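Local coordinates for protein terminal oxygenase component of carbazole 1,9a-dioxygenase (PDB 3GKQ) that probably dioxygenates carbazole at a non-haem iron(II) centre, using electrons passed on by its Rieske [2Fe-2S] cluster, as the terminal oxygenase of carbazole 1,9a-dioxygenase, at residues V305-E308 against E309-R312; W322-L325 against A326-F330. One frame throughout, in Å; residues are numbered along the deposited sequence.

Contact 1 of 2, residues V305-E308 against E309-R312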
loop_
_atom_site.group_PDB
_atom_site.type_symbol
_atom_site.label_atom_id
_atom_site.label_comp_id
_atom_site.label_asym_id
_atom_site.label_seq_id
_atom_site.Cartn_x
_atom_site.Cartn_y
_atom_site.Cartn_z
ATOM N N VAL A 305 42.647 -20.513 10.256
ATOM C CA VAL A 305 42.908 -21.928 9.994
ATOM C C VAL A 305 44.306 -22.173 9.417
ATOM O O VAL A 305 44.828 -21.355 8.659
ATOM C CB VAL A 305 41.843 -22.502 9.026
ATOM C CG1 VAL A 305 42.241 -23.885 8.562
ATOM C CG2 VAL A 305 40.498 -22.569 9.729
ATOM N N GLY A 306 44.902 -23.307 9.783
ATOM C CA GLY A 306 46.233 -23.640 9.302
ATOM C C GLY A 306 46.316 -24.891 8.441
ATOM O O GLY A 306 47.395 -25.250 7.966
ATOM N N SER A 307 45.189 -25.563 8.235
ATOM C CA SER A 307 45.174 -26.771 7.420
ATOM C C SER A 307 43.803 -26.988 6.797
ATOM O O SER A 307 42.787 -26.551 7.339
ATOM C CB SER A 307 45.539 -27.986 8.270
ATOM O OG SER A 307 44.515 -28.274 9.208
ATOM N N GLU A 308 43.779 -27.673 5.659
ATOM C CA GLU A 308 42.532 -27.946 4.964
ATOM C C GLU A 308 41.634 -28.849 5.808
ATOM O O GLU A 308 40.451 -29.022 5.504
ATOM C CB GLU A 308 42.825 -28.603 3.611
ATOM C CG GLU A 308 41.597 -28.846 2.739
ATOM C CD GLU A 308 40.805 -27.575 2.464
ATOM O OE1 GLU A 308 41.404 -26.583 1.993
ATOM O OE2 GLU A 308 39.579 -27.573 2.718
ATOM N N GLU A 309 42.191 -29.418 6.873
ATOM C CA GLU A 309 41.413 -30.294 7.739
ATOM C C GLU A 309 40.591 -29.488 8.738
ATOM O O GLU A 309 39.402 -29.749 8.920
ATOM C CB GLU A 309 42.319 -31.261 8.501
ATOM C CG GLU A 309 41.540 -32.322 9.271
ATOM C CD GLU A 309 42.417 -33.137 10.203
ATOM O OE1 GLU A 309 42.911 -32.569 11.203
ATOM O OE2 GLU A 309 42.616 -34.343 9.934
ATOM N N GLU A 310 41.218 -28.522 9.406
ATOM C CA GLU A 310 40.473 -27.714 10.358
ATOM C C GLU A 310 39.581 -26.730 9.611
ATOM O O GLU A 310 38.671 -26.142 10.190
ATOM C CB GLU A 310 41.408 -26.987 11.334
ATOM C CG GLU A 310 42.689 -26.445 10.749
ATOM C CD GLU A 310 43.657 -25.992 11.832
ATOM O OE1 GLU A 310 43.907 -26.778 12.770
ATOM O OE2 GLU A 310 44.170 -24.856 11.749
ATOM N N ALA A 311 39.842 -26.570 8.316
ATOM C CA ALA A 311 39.033 -25.695 7.482
ATOM C C ALA A 311 37.712 -26.426 7.260
ATOM O O ALA A 311 36.637 -25.845 7.410
ATOM C CB ALA A 311 39.726 -25.438 6.152
ATOM N N ARG A 312 37.801 -27.708 6.911
ATOM C CA ARG A 312 36.605 -28.517 6.693
ATOM C C ARG A 312 35.897 -28.732 8.024
ATOM O O ARG A 312 34.686 -28.947 8.072
ATOM C CB ARG A 312 36.961 -29.878 6.082
ATOM C CG ARG A 312 37.404 -29.825 4.627
ATOM C CD ARG A 312 37.282 -31.200 3.968
ATOM N NE ARG A 312 38.101 -32.209 4.635
ATOM C CZ ARG A 312 39.432 -32.224 4.619
ATOM N NH1 ARG A 312 40.099 -31.282 3.963
ATOM N NH2 ARG A 312 40.095 -33.173 5.268
#

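Contact 2 of 2, residues W322-L325 against A326-F330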
loop_
_atom_site.group_PDB
_atom_site.type_symbol
_atom_site.label_atom_id
_atom_site.label_comp_id
_atom_site.label_asym_id
_atom_site.label_seq_id
_atom_site.Cartn_x
_atom_site.Cartn_y
_atom_site.Cartn_z
ATOM N N TRP A 322 26.956 -23.265 15.032
ATOM C CA TRP A 322 26.869 -21.814 15.072
ATOM C C TRP A 322 25.718 -21.115 14.351
ATOM O O TRP A 322 25.243 -20.080 14.820
ATOM C CB TRP A 322 28.207 -21.240 14.627
ATOM C CG TRP A 322 29.322 -21.767 15.471
ATOM C CD1 TRP A 322 30.405 -22.483 15.050
ATOM C CD2 TRP A 322 29.446 -21.650 16.896
ATOM N NE1 TRP A 322 31.195 -22.820 16.123
ATOM C CE2 TRP A 322 30.630 -22.322 17.269
ATOM C CE3 TRP A 322 28.669 -21.042 17.894
ATOM C CZ2 TRP A 322 31.061 -22.406 18.600
ATOM C CZ3 TRP A 322 29.097 -21.124 19.221
ATOM C CH2 TRP A 322 30.285 -21.803 19.558
ATOM N N VAL A 323 25.261 -21.662 13.231
ATOM C CA VAL A 323 24.160 -21.033 12.513
ATOM C C VAL A 323 22.904 -20.920 13.379
ATOM O O VAL A 323 22.339 -19.835 13.517
ATOM C CB VAL A 323 23.822 -21.799 11.204
ATOM C CG1 VAL A 323 22.467 -21.359 10.667
ATOM C CG2 VAL A 323 24.893 -21.526 10.155
ATOM N N GLU A 324 22.478 -22.029 13.979
ATOM C CA GLU A 324 21.276 -22.014 14.807
ATOM C C GLU A 324 21.476 -21.503 16.232
ATOM O O GLU A 324 20.567 -20.906 16.813
ATOM C CB GLU A 324 20.655 -23.414 14.876
ATOM C CG GLU A 324 20.075 -23.926 13.567
ATOM C CD GLU A 324 19.086 -22.959 12.929
ATOM O OE1 GLU A 324 18.352 -22.261 13.667
ATOM O OE2 GLU A 324 19.035 -22.906 11.680
ATOM N N LEU A 325 22.656 -21.733 16.797
ATOM C CA LEU A 325 22.935 -21.311 18.167
ATOM C C LEU A 325 23.238 -19.818 18.308
ATOM O O LEU A 325 22.833 -19.185 19.287
ATOM C CB LEU A 325 24.119 -22.105 18.728
ATOM C CG LEU A 325 24.120 -22.590 20.187
ATOM C CD1 LEU A 325 25.552 -22.530 20.707
ATOM C CD2 LEU A 325 23.213 -21.744 21.063
ATOM N N ALA A 326 23.958 -19.259 17.340
ATOM C CA ALA A 326 24.336 -17.854 17.411
ATOM C C ALA A 326 23.720 -16.954 16.341
ATOM O O ALA A 326 22.956 -16.044 16.660
ATOM C CB ALA A 326 25.858 -17.736 17.372
ATOM N N LEU A 327 24.058 -17.202 15.078
ATOM C CA LEU A 327 23.546 -16.380 13.987
ATOM C C LEU A 327 22.039 -16.163 14.076
ATOM O O LEU A 327 21.553 -15.068 13.789
ATOM C CB LEU A 327 23.932 -16.989 12.634
ATOM C CG LEU A 327 25.444 -17.154 12.427
ATOM C CD1 LEU A 327 25.735 -17.414 10.952
ATOM C CD2 LEU A 327 26.174 -15.903 12.889
ATOM N N ASN A 328 21.303 -17.198 14.472
ATOM C CA ASN A 328 19.858 -17.076 14.629
ATOM C C ASN A 328 19.517 -17.000 16.118
ATOM O O ASN A 328 18.791 -16.106 16.557
ATOM C CB ASN A 328 19.126 -18.270 14.001
ATOM C CG ASN A 328 19.355 -18.383 12.498
ATOM O OD1 ASN A 328 19.740 -17.418 11.840
ATOM N ND2 ASN A 328 19.100 -19.566 11.950
ATOM N N GLY A 329 20.065 -17.935 16.890
ATOM C CA GLY A 329 19.805 -17.993 18.318
ATOM C C GLY A 329 20.142 -16.743 19.105
ATOM O O GLY A 329 19.512 -16.459 20.126
ATOM N N PHE A 330 21.138 -15.998 18.639
ATOM C CA PHE A 330 21.555 -14.778 19.311
ATOM C C PHE A 330 21.107 -13.510 18.571
ATOM O O PHE A 330 20.553 -12.595 19.181
ATOM C CB PHE A 330 23.077 -14.758 19.455
ATOM C CG PHE A 330 23.598 -13.614 20.283
ATOM C CD1 PHE A 330 23.643 -13.706 21.670
ATOM C CD2 PHE A 330 24.060 -12.451 19.673
ATOM C CE1 PHE A 330 24.140 -12.656 22.442
ATOM C CE2 PHE A 330 24.558 -11.395 20.431
ATOM C CZ PHE A 330 24.602 -11.500 21.825
#

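Contact 1 of 2, residues V305-E308 against E309-R312
Glu310 and Val305 run alongside each other with opposite headings at the short loop after strand 294-304, and the methylene CG of Glu310 packs 3.4 Å from CG1 of Val305. The glutamate is steered there by its first torsion, which sets CG between the backbone N and the carbonyl carbon (chi1 39°); from CG the chain runs extended, back over the turn. Its carboxylate then reaches the backbone of the preceding loop: Gly306 N donates to Glu310 OE2 over 2.6 Å, meeting the oxygen on its anti side and 22° out of the carboxylate plane. One side chain thus serves the turn twice, with an apolar stem and a charged end. The same methyl, CG1 of Val305, also lies 3.8 Å from Ala311 CB. Further along, Glu308 and Arg312 lie roughly perpendicular, their flat end groups almost in one plane. Their salt bridge is long, 3.9 Å from Glu308 OE2 to Arg312 NH1. Ser307 is the N-cap of helix 308-328. Its OG receives weak bonds from the amides of Glu309 and Glu310, the one from Glu310 N to Ser307 OG nearly straight at 3.3 Å, while Ser307 O accepts from Ala311 N. A serine N-cap, its side-chain oxygen accepting from amides of the first turn, is a classical way to start a helix, here one of the catalytic domain.

Contact 2 of 2, residues W322-L325 against A326-F330
Trp322 O is gripped by two amides of the next turn. Ala326 N donates over 2.9 Å to Trp322 O from above the carbonyl plane, 36° out of it, whereas Leu327 N approaches the same oxygen nearly along the C=O axis at 3.1 Å. The helix widens here: Val323 O accepts from Asn328 N at 3.0 Å, and a weak bond joins Gly329 N to Glu324 O, so the donors lie five residues on, the spacing of a pi-type turn. Such a widened turn sits near the C-terminal end of helix 308-328, in the domain whose iron(II) is held by His186, His190 and Asp334. Just beyond it Phe330 stacks on His190, with its side chain about 4 Å from the metal. On the flank, the Glu324 chain bends at chi2 (-53°), which brings its carboxylate back to Asn328. Asn328 ND2 gives a weak but straight bond of 3.3 Å to Glu324 OE1, the amide and carboxylate planes 62° apart. The other end of that amide, OD1, is held by Gln166 of strand 161-170. Alongside, Val323 and Asn328 point the same way, CG1 of Val323 lying 4.0 Å from Asn328 ND2.

In the fold
Both contacts involve helix 308-328, contact 1 at its N-terminal cap and contact 2 towards its C-terminal end, with centres 22 Å apart and nearest atoms about 10 Å apart. Along the chain they come in series: strand 294-304 leaves the seven-stranded antiparallel sheet, residues 305-312 turn it into the helix, and 322-330 lead on towards helix 332-346, which supplies the iron ligand Asp334. The settings differ. Contact 1 is a surface feature away from the annotated sites, whereas contact 2 is partly buried and reaches the iron(II) surroundings through Phe330. One helix of the ring-hydroxylase catalytic domain therefore links an exposed capped beginning to the neighbourhood of the active-site metal.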